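Local coordinates for vascular protein tyrosine phosphatase 1 (Rattus norvegicus, PDB 3I36) that probably removes phosphate from phosphotyrosine residues of target proteins through the catalytic domain of this receptor-type phosphatase, at residues N43-G57 with R280-V294. Numbering follows the deposited sequence.
Sequences NCGFAEEYEDLKLIG and RMHRPLMVQTEDQYV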
# COMPACT_ATOMS: atom_id res chain seq x y z
N ASN A 43 -7.79 -3.86 24.70
CA ASN A 43 -6.67 -3.96 23.78
C ASN A 43 -5.41 -3.33 24.33
O ASN A 43 -4.61 -2.78 23.58
CB ASN A 43 -7.02 -3.33 22.42
CG ASN A 43 -8.09 -4.11 21.69
OD1 ASN A 43 -8.19 -5.33 21.85
ND2 ASN A 43 -8.89 -3.42 20.89
N CYS A 44 -5.24 -3.42 25.64
CA CYS A 44 -4.12 -2.77 26.30
C CYS A 44 -2.80 -3.21 25.68
O CYS A 44 -1.96 -2.37 25.35
CB CYS A 44 -4.10 -3.10 27.78
SG CYS A 44 -2.81 -2.21 28.67
N GLY A 45 -2.63 -4.52 25.52
CA GLY A 45 -1.41 -5.08 25.01
C GLY A 45 -1.15 -4.63 23.58
O GLY A 45 -0.03 -4.27 23.23
N PHE A 46 -2.19 -4.67 22.75
CA PHE A 46 -2.06 -4.16 21.39
C PHE A 46 -1.74 -2.67 21.40
O PHE A 46 -0.92 -2.20 20.62
CB PHE A 46 -3.33 -4.41 20.59
CG PHE A 46 -3.56 -5.85 20.25
CD1 PHE A 46 -4.80 -6.44 20.45
CD2 PHE A 46 -2.53 -6.62 19.73
CE1 PHE A 46 -5.00 -7.77 20.12
CE2 PHE A 46 -2.73 -7.95 19.42
CZ PHE A 46 -3.96 -8.52 19.61
N ALA A 47 -2.40 -1.94 22.28
CA ALA A 47 -2.16 -0.51 22.41
C ALA A 47 -0.70 -0.26 22.78
O ALA A 47 -0.08 0.68 22.28
CB ALA A 47 -3.10 0.11 23.45
N GLU A 48 -0.16 -1.10 23.65
CA GLU A 48 1.22 -0.97 24.07
C GLU A 48 2.18 -1.24 22.92
O GLU A 48 3.17 -0.52 22.73
CB GLU A 48 1.52 -1.94 25.22
CG GLU A 48 2.94 -1.82 25.75
CD GLU A 48 3.17 -2.72 26.96
OE1 GLU A 48 2.62 -3.84 26.98
OE2 GLU A 48 3.91 -2.30 27.88
N GLU A 49 1.90 -2.29 22.15
CA GLU A 49 2.76 -2.62 21.02
C GLU A 49 2.73 -1.46 20.05
O GLU A 49 3.76 -1.03 19.53
CB GLU A 49 2.26 -3.88 20.32
CG GLU A 49 2.56 -5.14 21.06
CD GLU A 49 2.02 -6.36 20.37
OE1 GLU A 49 1.92 -7.41 21.03
OE2 GLU A 49 1.70 -6.27 19.16
N TYR A 50 1.53 -0.96 19.79
CA TYR A 50 1.35 0.08 18.81
C TYR A 50 2.01 1.38 19.28
O TYR A 50 2.60 2.11 18.49
CB TYR A 50 -0.14 0.29 18.54
CG TYR A 50 -0.38 1.18 17.36
CD1 TYR A 50 -0.10 0.74 16.07
CD2 TYR A 50 -0.86 2.46 17.54
CE1 TYR A 50 -0.31 1.56 14.99
CE2 TYR A 50 -1.07 3.29 16.47
CZ TYR A 50 -0.79 2.84 15.19
OH TYR A 50 -1.00 3.67 14.15
N GLU A 51 1.92 1.65 20.58
CA GLU A 51 2.56 2.84 21.14
C GLU A 51 4.08 2.72 21.01
O GLU A 51 4.77 3.70 20.76
CB GLU A 51 2.17 3.02 22.60
CG GLU A 51 2.98 4.08 23.34
CD GLU A 51 2.69 5.49 22.85
OE1 GLU A 51 1.72 5.69 22.08
OE2 GLU A 51 3.43 6.42 23.25
N ASP A 52 4.58 1.50 21.15
CA ASP A 52 6.01 1.24 20.99
C ASP A 52 6.49 1.52 19.58
O ASP A 52 7.66 1.81 19.35
CB ASP A 52 6.33 -0.21 21.34
CG ASP A 52 6.45 -0.43 22.82
OD1 ASP A 52 6.54 0.57 23.57
OD2 ASP A 52 6.47 -1.60 23.23
N LEU A 53 5.57 1.42 18.63
CA LEU A 53 5.88 1.70 17.24
C LEU A 53 5.85 3.20 16.93
O LEU A 53 6.35 3.63 15.89
CB LEU A 53 4.89 0.97 16.34
CG LEU A 53 5.07 -0.55 16.30
CD1 LEU A 53 3.91 -1.19 15.56
CD2 LEU A 53 6.39 -0.91 15.64
N LYS A 54 5.30 3.98 17.84
CA LYS A 54 4.94 5.36 17.54
C LYS A 54 6.06 6.18 16.89
O LYS A 54 5.83 6.90 15.91
CB LYS A 54 4.44 6.08 18.80
CG LYS A 54 3.87 7.46 18.53
CD LYS A 54 3.27 8.10 19.79
CE LYS A 54 4.31 8.28 20.87
NZ LYS A 54 3.73 8.85 22.12
N LEU A 55 7.25 6.07 17.44
CA LEU A 55 8.36 6.93 17.03
C LEU A 55 9.24 6.26 16.00
O LEU A 55 10.24 6.83 15.56
CB LEU A 55 9.21 7.32 18.23
CG LEU A 55 8.45 7.96 19.39
CD1 LEU A 55 9.42 8.25 20.54
CD2 LEU A 55 7.79 9.24 18.93
N ILE A 56 8.89 5.05 15.60
CA ILE A 56 9.76 4.35 14.69
C ILE A 56 9.86 5.04 13.33
O ILE A 56 8.84 5.30 12.67
CB ILE A 56 9.36 2.90 14.48
CG1 ILE A 56 9.25 2.19 15.84
CG2 ILE A 56 10.38 2.21 13.59
CD1 ILE A 56 10.45 2.37 16.75
N GLY A 57 11.09 5.31 12.92
CA GLY A 57 11.39 5.86 11.61
C GLY A 57 11.23 7.37 11.52
O GLY A 57 11.65 7.97 10.54
N ARG A 280 7.28 1.14 9.07
CA ARG A 280 7.56 2.48 9.59
C ARG A 280 8.98 2.96 9.28
O ARG A 280 9.22 4.16 9.19
CB ARG A 280 7.37 2.53 11.10
CG ARG A 280 5.94 2.35 11.54
CD ARG A 280 5.10 3.60 11.29
NE ARG A 280 3.75 3.27 11.70
CZ ARG A 280 3.33 3.32 12.96
NH1 ARG A 280 4.15 3.72 13.92
NH2 ARG A 280 2.09 2.95 13.25
N MET A 281 9.91 2.03 9.13
CA MET A 281 11.27 2.38 8.75
C MET A 281 11.33 2.77 7.28
O MET A 281 12.38 3.21 6.79
CB MET A 281 12.23 1.22 9.02
CG MET A 281 12.51 1.00 10.49
SD MET A 281 13.29 2.46 11.19
CE MET A 281 14.76 2.58 10.16
N HIS A 282 10.22 2.60 6.57
CA HIS A 282 10.21 2.91 5.14
C HIS A 282 9.28 4.06 4.76
O HIS A 282 9.46 4.69 3.73
CB HIS A 282 9.88 1.66 4.33
CG HIS A 282 11.01 0.69 4.32
ND1 HIS A 282 11.21 -0.23 5.33
CD2 HIS A 282 12.04 0.53 3.46
CE1 HIS A 282 12.29 -0.93 5.07
NE2 HIS A 282 12.82 -0.49 3.94
N ARG A 283 8.29 4.32 5.59
CA ARG A 283 7.35 5.38 5.28
C ARG A 283 6.67 5.68 6.59
O ARG A 283 6.44 4.77 7.38
CB ARG A 283 6.33 4.88 4.27
CG ARG A 283 5.35 5.93 3.75
CD ARG A 283 4.67 5.38 2.49
NE ARG A 283 3.57 6.22 2.01
CZ ARG A 283 3.74 7.33 1.30
NH1 ARG A 283 4.96 7.75 0.98
NH2 ARG A 283 2.68 8.02 0.90
N PRO A 284 6.38 6.95 6.84
CA PRO A 284 5.73 7.31 8.09
C PRO A 284 4.36 6.67 8.19
O PRO A 284 3.72 6.38 7.17
CB PRO A 284 5.55 8.83 7.97
CG PRO A 284 5.64 9.10 6.50
CD PRO A 284 6.69 8.14 6.04
N LEU A 285 3.94 6.45 9.43
CA LEU A 285 2.54 6.21 9.74
C LEU A 285 1.97 4.91 9.20
O LEU A 285 0.77 4.69 9.29
CB LEU A 285 1.70 7.38 9.23
CG LEU A 285 1.99 8.70 9.93
CD1 LEU A 285 1.32 9.84 9.21
CD2 LEU A 285 1.54 8.62 11.40
N MET A 286 2.80 4.06 8.62
CA MET A 286 2.30 2.81 8.06
C MET A 286 1.52 2.08 9.13
O MET A 286 2.05 1.84 10.22
CB MET A 286 3.44 1.95 7.53
CG MET A 286 4.32 2.66 6.51
SD MET A 286 3.33 3.36 5.17
CE MET A 286 2.68 1.87 4.47
N VAL A 287 0.26 1.75 8.83
CA VAL A 287 -0.68 1.26 9.82
C VAL A 287 -0.89 2.40 10.80
O VAL A 287 -0.24 2.51 11.84
CB VAL A 287 -0.21 -0.04 10.53
CG1 VAL A 287 -1.32 -0.61 11.43
CG2 VAL A 287 0.19 -1.08 9.48
N GLN A 288 -1.82 3.25 10.42
CA GLN A 288 -1.83 4.62 10.90
C GLN A 288 -2.67 4.80 12.15
O GLN A 288 -2.53 5.79 12.85
CB GLN A 288 -2.35 5.52 9.80
CG GLN A 288 -2.39 6.98 10.17
CD GLN A 288 -2.76 7.81 8.99
OE1 GLN A 288 -3.43 7.33 8.06
NE2 GLN A 288 -2.32 9.06 8.99
N THR A 289 -3.54 3.83 12.42
CA THR A 289 -4.37 3.90 13.61
C THR A 289 -4.22 2.61 14.41
O THR A 289 -3.88 1.56 13.88
CB THR A 289 -5.87 4.09 13.25
OG1 THR A 289 -6.37 2.90 12.63
CG2 THR A 289 -6.03 5.25 12.28
N GLU A 290 -4.47 2.70 15.70
CA GLU A 290 -4.43 1.52 16.54
C GLU A 290 -5.48 0.51 16.06
O GLU A 290 -5.23 -0.68 16.07
CB GLU A 290 -4.71 1.94 17.97
CG GLU A 290 -4.48 0.87 18.97
CD GLU A 290 -4.81 1.38 20.35
OE1 GLU A 290 -4.01 2.18 20.86
OE2 GLU A 290 -5.87 1.00 20.89
N ASP A 291 -6.63 1.00 15.62
CA ASP A 291 -7.68 0.10 15.13
C ASP A 291 -7.13 -0.73 13.98
O ASP A 291 -7.36 -1.94 13.89
CB ASP A 291 -8.91 0.90 14.65
CG ASP A 291 -9.61 1.63 15.78
OD1 ASP A 291 -9.16 1.58 16.94
OD2 ASP A 291 -10.65 2.27 15.50
N GLN A 292 -6.39 -0.09 13.08
CA GLN A 292 -5.79 -0.84 11.99
C GLN A 292 -4.83 -1.89 12.51
O GLN A 292 -4.80 -3.00 11.99
CB GLN A 292 -5.06 0.09 11.02
CG GLN A 292 -6.02 0.90 10.19
CD GLN A 292 -5.36 2.02 9.44
OE1 GLN A 292 -4.15 2.23 9.56
NE2 GLN A 292 -6.15 2.76 8.67
N TYR A 293 -4.03 -1.53 13.50
CA TYR A 293 -3.06 -2.46 14.05
C TYR A 293 -3.77 -3.65 14.69
O TYR A 293 -3.32 -4.79 14.55
CB TYR A 293 -2.20 -1.76 15.09
CG TYR A 293 -1.05 -2.59 15.60
CD1 TYR A 293 0.12 -2.69 14.88
CD2 TYR A 293 -1.15 -3.29 16.80
CE1 TYR A 293 1.17 -3.44 15.33
CE2 TYR A 293 -0.09 -4.04 17.26
CZ TYR A 293 1.07 -4.12 16.52
OH TYR A 293 2.14 -4.86 16.96
N VAL A 294 -4.85 -3.39 15.40
CA VAL A 294 -5.63 -4.48 15.97
C VAL A 294 -6.26 -5.29 14.86
O VAL A 294 -6.28 -6.51 14.91
CB VAL A 294 -6.71 -3.96 16.94
CG1 VAL A 294 -7.60 -5.12 17.40
CG2 VAL A 294 -6.05 -3.27 18.12
O HOH W 1 -7.85 -0.53 20.12
O HOH W 2 -1.43 2.62 21.17
O HOH W 3 2.41 3.52 16.10
O HOH W 4 6.39 5.77 13.47
O HOH W 5 7.89 6.08 10.33
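Y293 sits as a knob in a hole formed by F46, E49, Y50 and L53, locking the N-terminal helix 28-53 onto helix 290-305 of the tyrosine phosphatase catalytic domain. A chi1 of -173° carries the ring away from its own backbone N and into this pocket, where the side chain crosses those of E49 and L53 at about a right angle. Y293 OH donates to the anti lone pair of E49 OE2 (2.6 Å), edge-on to the ring, while E49 OE1 is held by Y34. L53 CD1 lies 3.6 Å from Y293 CE1, and the ring of Y50 slides past in the opposite direction, planes at 49°. A leucine in place of Y293 would probably leave E49 OE2 without its donor and open a gap between L53 and E49. One face of Y50 is covered by E290 CA in a CH-pi contact, the other by a water over its centre. R280, bent at chi2 (-75°), turns its guanidinium nearly perpendicular to the Y50 ring and grips the loop carbonyls: R280 NE donates to M286 O (2.7 Å), R280 NH2 to V287 O (2.8 Å). These bonds probably help to hold the loop that bears Q288, a probable substrate-binding residue whose side chain lies against V248. T289 and Q292 form a capping box at the start of helix 290-305. Between the two helices, a water donates to both A47 O and E290 OE1, 2.6 Å from each.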